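Local coordinates for protein putative hydrolase (Shewanella frigidimarina, PDB 3LHO) that probably acts as an iron(II)-dependent dioxygenase that converts 2-oxoadipate and oxygen to 2-hydroxyglutarate and carbon dioxide, at residues 106-109 with 110-114; 132-135 with 136-140; 145-148 with 149-153. All coordinates share one frame; numbering follows the deposited sequence.

Interaction 1: 106-109 with 110-114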
ATOM      1  N   PRO A 106      23.019 -13.181  -1.005  1.00 20.86           N
ATOM      2  CA  PRO A 106      23.286 -13.497   0.414  1.00 21.10           C
ATOM      3  C   PRO A 106      23.462 -12.236   1.299  1.00 20.97           C
ATOM      4  O   PRO A 106      23.020 -12.196   2.437  1.00 22.96           O
ATOM      5  CB  PRO A 106      24.584 -14.311   0.345  1.00 22.67           C
ATOM      6  CG  PRO A 106      24.504 -15.011  -1.058  1.00 19.51           C
ATOM      7  CD  PRO A 106      23.809 -14.033  -1.937  1.00 22.85           C
ATOM      8  N   GLU A 107      24.094 -11.213   0.746  1.00 21.26           N
ATOM      9  CA  GLU A 107      24.337  -9.968   1.443  1.00 22.06           C
ATOM     10  C   GLU A 107      23.039  -9.207   1.706  1.00 22.14           C
ATOM     11  O   GLU A 107      22.809  -8.705   2.813  1.00 21.49           O
ATOM     12  CB  GLU A 107      25.350  -9.119   0.643  1.00 25.06           C
ATOM     13  CG  GLU A 107      26.755  -9.808   0.549  1.00 28.74           C
ATOM     14  CD  GLU A 107      26.935 -10.793  -0.644  1.00 38.25           C
ATOM     15  OE1 GLU A 107      25.967 -11.088  -1.363  1.00 32.09           O
ATOM     16  OE2 GLU A 107      28.066 -11.284  -0.851  1.00 38.84           O
ATOM     17  N   VAL A 108      22.160  -9.146   0.727  1.00 18.93           N
ATOM     18  CA  VAL A 108      20.862  -8.529   0.995  1.00 22.04           C
ATOM     19  C   VAL A 108      20.010  -9.342   2.025  1.00 17.16           C
ATOM     20  O   VAL A 108      19.335  -8.769   2.883  1.00 19.14           O
ATOM     21  CB  VAL A 108      20.111  -8.313  -0.328  1.00 17.50           C
ATOM     22  CG1 VAL A 108      18.635  -8.051  -0.083  1.00 14.93           C
ATOM     23  CG2 VAL A 108      20.762  -7.136  -1.072  1.00 24.95           C
ATOM     24  N   GLN A 109      20.055 -10.668   1.912  1.00 17.50           N
ATOM     25  CA  GLN A 109      19.314 -11.545   2.801  1.00 18.85           C
ATOM     26  C   GLN A 109      19.773 -11.295   4.227  1.00 19.88           C
ATOM     27  O   GLN A 109      18.961 -11.114   5.112  1.00 21.49           O
ATOM     28  CB  GLN A 109      19.507 -13.014   2.422  1.00 19.36           C
ATOM     29  CG  GLN A 109      19.032 -13.412   1.015  1.00 19.55           C
ATOM     30  CD  GLN A 109      18.881 -14.896   0.846  1.00 27.88           C
ATOM     31  OE1 GLN A 109      18.482 -15.574   1.777  1.00 31.56           O
ATOM     32  NE2 GLN A 109      19.204 -15.425  -0.363  1.00 13.75           N
ATOM     33  N   LYS A 110      21.089 -11.223   4.439  1.00 20.84           N
ATOM     34  CA  LYS A 110      21.624 -10.976   5.773  1.00 20.27           C
ATOM     35  C   LYS A 110      21.174  -9.619   6.273  1.00 18.95           C
ATOM     36  O   LYS A 110      20.799  -9.490   7.456  1.00 17.81           O
ATOM     37  CB  LYS A 110      23.160 -11.083   5.778  1.00 22.55           C
ATOM     38  CG  LYS A 110      23.841 -10.658   7.102  1.00 33.57           C
ATOM     39  CD  LYS A 110      25.308 -11.151   7.196  1.00 42.96           C
ATOM     40  CE  LYS A 110      25.933 -10.810   8.558  1.00 49.35           C
ATOM     41  NZ  LYS A 110      27.213 -11.574   8.830  1.00 55.62           N
ATOM     42  N   SER A 111      21.188  -8.604   5.404  1.00 17.11           N
ATOM     43  CA  SER A 111      20.797  -7.265   5.841  1.00 19.18           C
ATOM     44  C   SER A 111      19.326  -7.210   6.247  1.00 19.38           C
ATOM     45  O   SER A 111      18.992  -6.589   7.245  1.00 17.06           O
ATOM     46  CB  SER A 111      21.072  -6.212   4.767  1.00 19.92           C
ATOM     47  OG  SER A 111      22.468  -5.951   4.720  1.00 19.50           O
ATOM     48  N   ILE A 112      18.467  -7.851   5.463  1.00 17.29           N
ATOM     49  CA  ILE A 112      17.026  -7.846   5.720  1.00 18.34           C
ATOM     50  C   ILE A 112      16.777  -8.592   7.026  1.00 19.93           C
ATOM     51  O   ILE A 112      16.097  -8.050   7.910  1.00 17.09           O
ATOM     52  CB  ILE A 112      16.219  -8.441   4.576  1.00 17.52           C
ATOM     53  CG1 ILE A 112      16.264  -7.500   3.358  1.00 21.24           C
ATOM     54  CG2 ILE A 112      14.749  -8.722   4.971  1.00 13.72           C
ATOM     55  CD1 ILE A 112      15.767  -8.162   2.054  1.00 17.44           C
ATOM     56  N   HIS A 113      17.390  -9.772   7.195  1.00 16.66           N
ATOM     57  CA  HIS A 113      17.250 -10.488   8.477  1.00 20.17           C
ATOM     58  C   HIS A 113      17.703  -9.661   9.643  1.00 18.48           C
ATOM     59  O   HIS A 113      17.081  -9.688  10.713  1.00 23.10           O
ATOM     60  CB  HIS A 113      17.959 -11.826   8.483  1.00 19.65           C
ATOM     61  CG  HIS A 113      17.179 -12.891   7.819  1.00 21.03           C
ATOM     62  ND1 HIS A 113      16.153 -13.558   8.454  1.00 22.17           N
ATOM     63  CD2 HIS A 113      17.236 -13.380   6.562  1.00 22.08           C
ATOM     64  CE1 HIS A 113      15.638 -14.445   7.620  1.00 18.35           C
ATOM     65  NE2 HIS A 113      16.258 -14.334   6.456  1.00 23.16           N
ATOM     66  N   GLY A 114      18.747  -8.870   9.439  1.00 20.76           N
ATOM     67  CA  GLY A 114      19.257  -8.015  10.477  1.00 18.18           C
ATOM     68  C   GLY A 114      18.301  -6.947  10.941  1.00 23.37           C
ATOM     69  O   GLY A 114      18.305  -6.564  12.125  1.00 20.02           O
TER
HETATM   70  O   HOH W   1      24.949  -8.036   4.675  1.00 33.50           O
HETATM   71  O   HOH W   2      16.220 -15.712   4.031  1.00 47.51           O
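The opening turns of helix 106-116 join Val-108 and Gln-109 to Ile-112 and His-113, in a regular run of i to i+4 bonds. Lys-110 N donates to Pro-106 O and Ser-111 N to Glu-107 O, and the bond from His-113 N to Gln-109 O is short and nearly straight (2.9 Å, 174°). Pro-106 suits the first turn, where a residue without an N-H costs the helix no bond.

On the buried side, Val-108 CG1 meets Ile-112 CD1 at 3.6 Å. With CG1 of Val-108 set opposite its own backbone N (chi1 164°), that methyl lies on the side of the next turn, and the extended end of Ile-112 reaches back to it. Val-108 also packs on Glu-149 and Ile-112 on Leu-146, both of helix 140-149.

The outer faces are bridged by water. One molecule donates to Glu-107 O (2.9 Å) and also bonds Ser-111 OG (3.2 Å), a small hydroxyl that suits a site close to a helix carbonyl. Another donates to Gln-109 OE1 (3.2 Å) and lies in the ring plane of His-113, 2.8 Å from NE2. The same ring brings CD2 to 3.2 Å from Gln-109 O, near its plane. Gln-109 uses its other end, NE2, to bond Phe-104 O just before the helix.

Gln-109 is therefore held at both ends of its amide, which fixes how that amide is turned, and the shared water ties the imidazole to it. The polar side chains thus add to the backbone bonds of these turns, while Val-108 and Ile-112 bind the helix to its neighbour.

Interaction 2: 132-135 with 136-140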
ATOM      1  N   SER A 132       3.026   1.007  12.638  1.00 20.16           N
ATOM      2  CA  SER A 132       4.005   1.184  13.750  1.00 18.11           C
ATOM      3  C   SER A 132       5.335   1.785  13.218  1.00 18.87           C
ATOM      4  O   SER A 132       6.192   2.209  13.976  1.00 20.00           O
ATOM      5  CB  SER A 132       4.304  -0.190  14.442  1.00 13.99           C
ATOM      6  OG  SER A 132       4.784  -1.181  13.484  1.00 18.10           O
ATOM      7  N   GLY A 133       5.551   1.746  11.914  1.00 17.94           N
ATOM      8  CA  GLY A 133       6.796   2.308  11.325  1.00 17.72           C
ATOM      9  C   GLY A 133       8.010   1.405  11.435  1.00 20.91           C
ATOM     10  O   GLY A 133       7.923   0.150  11.350  1.00 19.33           O
ATOM     11  N   ARG A 134       9.154   2.058  11.583  1.00 18.74           N
ATOM     12  CA  ARG A 134      10.415   1.376  11.619  1.00 22.45           C
ATOM     13  C   ARG A 134      10.706   0.856  12.994  1.00 20.55           C
ATOM     14  O   ARG A 134      10.632   1.599  13.940  1.00 26.34           O
ATOM     15  CB  ARG A 134      11.561   2.331  11.230  1.00 27.20           C
ATOM     16  CG  ARG A 134      12.115   2.028   9.865  1.00 25.44           C
ATOM     17  CD  ARG A 134      13.482   2.622   9.657  1.00 23.35           C
ATOM     18  NE  ARG A 134      13.553   4.046  10.005  1.00 24.53           N
ATOM     19  CZ  ARG A 134      14.441   4.577  10.834  1.00 35.65           C
ATOM     20  NH1 ARG A 134      15.365   3.818  11.433  1.00 32.12           N
ATOM     21  NH2 ARG A 134      14.401   5.887  11.075  1.00 30.60           N
ATOM     22  N   HIS A 135      11.145  -0.382  13.081  1.00 20.80           N
ATOM     23  CA  HIS A 135      11.520  -0.976  14.363  1.00 20.98           C
ATOM     24  C   HIS A 135      13.048  -1.185  14.490  1.00 23.20           C
ATOM     25  O   HIS A 135      13.517  -1.748  15.488  1.00 25.50           O
ATOM     26  CB  HIS A 135      10.829  -2.321  14.526  1.00 20.21           C
ATOM     27  CG  HIS A 135       9.333  -2.241  14.641  1.00 22.98           C
ATOM     28  ND1 HIS A 135       8.656  -2.526  15.813  1.00 25.19           N
ATOM     29  CD2 HIS A 135       8.383  -1.959  13.715  1.00 22.53           C
ATOM     30  CE1 HIS A 135       7.352  -2.403  15.604  1.00 24.76           C
ATOM     31  NE2 HIS A 135       7.160  -2.055  14.341  1.00 25.29           N
ATOM     32  N   TRP A 136      13.804  -0.745  13.478  1.00 19.41           N
ATOM     33  CA  TRP A 136      15.220  -1.073  13.338  1.00 15.36           C
ATOM     34  C   TRP A 136      16.019   0.183  13.023  1.00 17.54           C
ATOM     35  O   TRP A 136      15.497   1.117  12.443  1.00 19.69           O
ATOM     36  CB  TRP A 136      15.436  -2.123  12.218  1.00 17.27           C
ATOM     37  CG  TRP A 136      14.662  -1.793  11.014  1.00 18.24           C
ATOM     38  CD1 TRP A 136      15.029  -0.923  10.022  1.00 19.12           C
ATOM     39  CD2 TRP A 136      13.364  -2.280  10.669  1.00 18.63           C
ATOM     40  NE1 TRP A 136      14.035  -0.829   9.085  1.00 16.59           N
ATOM     41  CE2 TRP A 136      12.996  -1.647   9.452  1.00 16.91           C
ATOM     42  CE3 TRP A 136      12.465  -3.180  11.270  1.00 14.88           C
ATOM     43  CZ2 TRP A 136      11.787  -1.899   8.818  1.00 17.66           C
ATOM     44  CZ3 TRP A 136      11.261  -3.417  10.658  1.00 12.67           C
ATOM     45  CH2 TRP A 136      10.933  -2.784   9.421  1.00 18.15           C
ATOM     46  N   ASP A 137      17.254   0.209  13.504  1.00 22.38           N
ATOM     47  CA  ASP A 137      18.302   1.105  12.993  1.00 20.78           C
ATOM     48  C   ASP A 137      18.744   0.617  11.622  1.00 19.60           C
ATOM     49  O   ASP A 137      18.882  -0.585  11.386  1.00 19.55           O
ATOM     50  CB  ASP A 137      19.518   1.081  13.893  1.00 21.11           C
ATOM     51  CG  ASP A 137      19.232   1.694  15.227  1.00 25.06           C
ATOM     52  OD1 ASP A 137      18.486   2.691  15.240  1.00 28.21           O
ATOM     53  OD2 ASP A 137      19.705   1.160  16.242  1.00 38.87           O
ATOM     54  N   VAL A 138      18.970   1.553  10.722  1.00 19.44           N
ATOM     55  CA  VAL A 138      19.474   1.196   9.406  1.00 18.82           C
ATOM     56  C   VAL A 138      20.358   2.333   8.901  1.00 20.04           C
ATOM     57  O   VAL A 138      20.061   3.520   9.137  1.00 18.04           O
ATOM     58  CB  VAL A 138      18.308   0.852   8.456  1.00 21.42           C
ATOM     59  CG1 VAL A 138      17.245   1.938   8.436  1.00 16.64           C
ATOM     60  CG2 VAL A 138      18.823   0.515   7.049  1.00 23.21           C
ATOM     61  N   ASP A 139      21.445   1.966   8.230  1.00 17.92           N
ATOM     62  CA  ASP A 139      22.386   2.970   7.686  1.00 18.70           C
ATOM     63  C   ASP A 139      22.228   3.126   6.164  1.00 16.59           C
ATOM     64  O   ASP A 139      21.531   2.341   5.507  1.00 17.18           O
ATOM     65  CB  ASP A 139      23.858   2.683   8.066  1.00 19.04           C
ATOM     66  CG  ASP A 139      24.409   1.378   7.485  1.00 21.08           C
ATOM     67  OD1 ASP A 139      23.797   0.731   6.611  1.00 24.14           O
ATOM     68  OD2 ASP A 139      25.483   0.985   7.969  1.00 26.86           O
ATOM     69  N   LYS A 140      22.898   4.130   5.616  1.00 17.56           N
ATOM     70  CA  LYS A 140      22.710   4.491   4.213  1.00 18.14           C
ATOM     71  C   LYS A 140      23.209   3.400   3.295  1.00 18.12           C
ATOM     72  O   LYS A 140      22.568   3.122   2.284  1.00 18.70           O
ATOM     73  CB  LYS A 140      23.403   5.829   3.893  1.00 19.51           C
ATOM     74  CG  LYS A 140      22.775   7.023   4.637  1.00 21.19           C
ATOM     75  CD  LYS A 140      23.330   8.374   4.177  1.00 17.05           C
ATOM     76  CE  LYS A 140      24.668   8.659   4.724  1.00 13.92           C
ATOM     77  NZ  LYS A 140      25.216   9.931   4.113  1.00 13.38           N
TER
HETATM   78  O   HOH W   3      18.099   4.511  11.818  1.00 24.76           O
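The stem of Arg-134 crosses one face of the Trp-136 indole at a slant, just after the classic beta bulge that Ser-132 and Gly-133 form opposite Tyr-161. From CB the chain runs to CG, 3.4 Å above the indole plane, offset toward its rim. CD stays above the same rim, 3.5 Å from Trp-136 NE1 and 4.0 Å from Val-138 CG1. A bend at chi3 (-50°) turns the guanidinium so that NH1 gives a 2.9 Å hydrogen bond to Trp-136 O, bent at the hydrogen (135°); NH1 lies in the carbonyl plane, while the oxygen is tilted out of the guanidinium plane. NH1 also weakly bonds a water that accepts from Val-138 N. The long arginine offers the indole an aliphatic stem and the backbone a donor.

His-135 N lies over a face of the indole, while His-135 NE2 donates to Ser-132 OG at 2.7 Å. An alanine in place of Trp-136 would probably leave Ala-157 O without its NE1 donor and the Arg-134 stem without flat support.

Ahead of helix 140-149, the indole packs on Leu-115 and Ile-116 of helix 106-116 and bonds to Ala-157 of helix 151-159; Val-138 touches Leu-115, and Phe-222 of strand 217-222.

Interaction 3: 145-148 with 149-153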
ATOM      1  N   ALA A 145      22.303  -0.950  -0.703  1.00 17.33           N
ATOM      2  CA  ALA A 145      22.500  -2.366  -1.087  1.00 19.45           C
ATOM      3  C   ALA A 145      21.136  -2.996  -1.393  1.00 17.45           C
ATOM      4  O   ALA A 145      20.988  -3.692  -2.372  1.00 18.44           O
ATOM      5  CB  ALA A 145      23.240  -3.158   0.023  1.00 18.49           C
ATOM      6  N   LEU A 146      20.137  -2.717  -0.553  1.00 19.85           N
ATOM      7  CA  LEU A 146      18.774  -3.215  -0.802  0.50 17.92           C
ATOM      8  C   LEU A 146      18.224  -2.613  -2.095  1.00 18.36           C
ATOM      9  O   LEU A 146      17.707  -3.343  -2.981  1.00 16.58           O
ATOM     10  CB  LEU A 146      17.845  -2.902   0.385  0.50 17.29           C
ATOM     11  CG  LEU A 146      17.704  -3.999   1.460  0.50 17.54           C
ATOM     12  CD1 LEU A 146      19.039  -4.386   2.129  0.50 11.82           C
ATOM     13  CD2 LEU A 146      16.679  -3.553   2.512  0.50 13.91           C
ATOM     14  N   LEU A 147      18.376  -1.294  -2.217  1.00 20.30           N
ATOM     15  CA  LEU A 147      17.840  -0.547  -3.346  1.00 19.78           C
ATOM     16  C   LEU A 147      18.429  -1.062  -4.665  1.00 19.76           C
ATOM     17  O   LEU A 147      17.730  -1.105  -5.633  1.00 21.56           O
ATOM     18  CB  LEU A 147      18.069   0.967  -3.127  1.00 21.84           C
ATOM     19  CG  LEU A 147      17.422   1.987  -4.063  1.00 21.95           C
ATOM     20  CD1 LEU A 147      15.875   1.907  -4.064  1.00 21.52           C
ATOM     21  CD2 LEU A 147      17.874   3.388  -3.699  1.00 25.66           C
ATOM     22  N   ALA A 148      19.661  -1.541  -4.653  1.00 19.86           N
ATOM     23  CA  ALA A 148      20.326  -2.020  -5.882  1.00 22.73           C
ATOM     24  C   ALA A 148      19.650  -3.269  -6.433  1.00 23.75           C
ATOM     25  O   ALA A 148      19.714  -3.528  -7.620  1.00 26.57           O
ATOM     26  CB  ALA A 148      21.830  -2.290  -5.633  1.00 20.92           C
ATOM     27  N   GLU A 149      19.002  -4.038  -5.571  1.00 22.38           N
ATOM     28  CA  GLU A 149      18.348  -5.272  -6.007  1.00 21.11           C
ATOM     29  C   GLU A 149      16.816  -5.206  -5.923  1.00 21.04           C
ATOM     30  O   GLU A 149      16.142  -5.895  -6.662  1.00 22.19           O
ATOM     31  CB  GLU A 149      18.861  -6.432  -5.169  1.00 20.31           C
ATOM     32  CG  GLU A 149      20.288  -6.792  -5.472  1.00 24.80           C
ATOM     33  CD  GLU A 149      20.786  -7.924  -4.615  1.00 26.90           C
ATOM     34  OE1 GLU A 149      20.000  -8.866  -4.386  1.00 22.85           O
ATOM     35  OE2 GLU A 149      21.943  -7.857  -4.135  1.00 23.26           O
ATOM     36  N   SER A 150      16.275  -4.381  -5.023  1.00 18.31           N
ATOM     37  CA  SER A 150      14.839  -4.312  -4.815  1.00 17.89           C
ATOM     38  C   SER A 150      14.379  -2.977  -4.252  1.00 17.64           C
ATOM     39  O   SER A 150      14.621  -2.671  -3.060  1.00 16.51           O
ATOM     40  CB  SER A 150      14.373  -5.456  -3.882  1.00 17.19           C
ATOM     41  OG  SER A 150      12.943  -5.419  -3.677  1.00 18.24           O
ATOM     42  N   GLU A 151      13.672  -2.192  -5.074  1.00 18.11           N
ATOM     43  CA  GLU A 151      13.032  -0.953  -4.561  1.00 20.30           C
ATOM     44  C   GLU A 151      12.056  -1.273  -3.431  1.00 19.15           C
ATOM     45  O   GLU A 151      11.921  -0.521  -2.447  1.00 17.85           O
ATOM     46  CB  GLU A 151      12.275  -0.229  -5.678  1.00 23.67           C
ATOM     47  CG  GLU A 151      13.195   0.470  -6.687  1.00 33.40           C
ATOM     48  CD  GLU A 151      12.422   1.008  -7.882  1.00 46.56           C
ATOM     49  OE1 GLU A 151      11.379   1.667  -7.663  1.00 42.87           O
ATOM     50  OE2 GLU A 151      12.852   0.762  -9.034  1.00 56.05           O
ATOM     51  N   TYR A 152      11.330  -2.374  -3.595  1.00 17.31           N
ATOM     52  CA  TYR A 152      10.378  -2.833  -2.574  1.00 16.34           C
ATOM     53  C   TYR A 152      11.041  -3.032  -1.230  1.00 14.80           C
ATOM     54  O   TYR A 152      10.601  -2.449  -0.206  1.00 16.96           O
ATOM     55  CB  TYR A 152       9.757  -4.146  -3.074  1.00 17.94           C
ATOM     56  CG  TYR A 152       8.662  -4.750  -2.226  1.00 17.89           C
ATOM     57  CD1 TYR A 152       8.958  -5.346  -0.979  1.00 13.61           C
ATOM     58  CD2 TYR A 152       7.341  -4.811  -2.700  1.00 17.87           C
ATOM     59  CE1 TYR A 152       7.956  -5.977  -0.218  1.00 12.24           C
ATOM     60  CE2 TYR A 152       6.335  -5.404  -1.927  1.00 14.65           C
ATOM     61  CZ  TYR A 152       6.661  -5.981  -0.665  1.00 16.83           C
ATOM     62  OH  TYR A 152       5.682  -6.607   0.146  1.00 14.91           O
ATOM     63  N   ALA A 153      12.114  -3.839  -1.222  1.00 17.02           N
ATOM     64  CA  ALA A 153      12.889  -4.069   0.009  1.00 16.53           C
ATOM     65  C   ALA A 153      13.396  -2.775   0.614  1.00 17.15           C
ATOM     66  O   ALA A 153      13.291  -2.555   1.847  1.00 15.08           O
ATOM     67  CB  ALA A 153      14.092  -5.044  -0.269  1.00 14.07           C
TER
HETATM   68  O   HOH W   4      22.968  -5.244  -3.306  1.00 21.28           O
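Ala-145 meets Glu-149 through a water, near the point where helix 140-149 gives way to helix 151-159. The water donates to both Ala-145 O (2.7 Å) and Glu-149 OE2 (2.9 Å), so a carbonyl near the end of the helix and a carboxylate share one donor molecule. Glu-149 has a firmer tie elsewhere: OE2 also bonds Ser-105 OG, just ahead of helix 106-116. Its extended chain suits it to span that distance.

Leu-146 comes next, and its carbonyl carries the turn. O accepts from Ser-150 N at 2.7 Å and from Glu-149 N at 3.0 Å, the latter lying well above the carbonyl plane (52°). One oxygen thus takes an i+4 and an i+3 bond together. The leucine side chain, placed in two conformers, brings CD2 of one of them to 4.1 Å from Ala-153 CB, a contact to be read with that caution. The small methyl of Ala-153 suits a close approach between the two helices, and it also touches Leu-99 and Phe-47 of the main sheet.

Leu-147 sends CD1 against Glu-151 CG at 4.0 Å, the aliphatic part of an otherwise exposed acid, and also touches Ala-154. Ala-148 follows, its single methyl suiting an exposed position, with a weak bond from its N to Ala-145 O.

Beyond the break, Ser-150 is the N-cap of the second helix. Its OG, swung opposite its own N (chi1 -179°), accepts from Ala-153 N at 3.0 Å and 173°. Glycerol, probably from crystallisation, bonds the N-H groups of Glu-151 and Tyr-152. Ser-150 therefore serves both helices: its N-H answers a carbonyl of the first, and its hydroxyl satisfies an amide that the second helix's own first turn cannot.

From the N terminus the three contacts follow in series, each closing no more than a local turn, so none lies within or crosses another. Interaction 1 forms the start of helix 106-116. The chain then runs through a loop to interaction 2, which leads into helix 140-149, with Asp-139 as its N-cap. Interaction 3 ends that helix and begins helix 151-159. Interactions 1 and 3 touch directly: Val-108 CG2 packs on Glu-149 OE2 at 3.4 Å, and Ser-111 packs on Leu-146, joining helix 106-116 to helix 140-149. Interaction 2 touches neither, with nearest atoms about 5 Å from each, yet its tryptophan reaches helices 106-116 and 151-159. Interaction 3 ties this group to the main sheet.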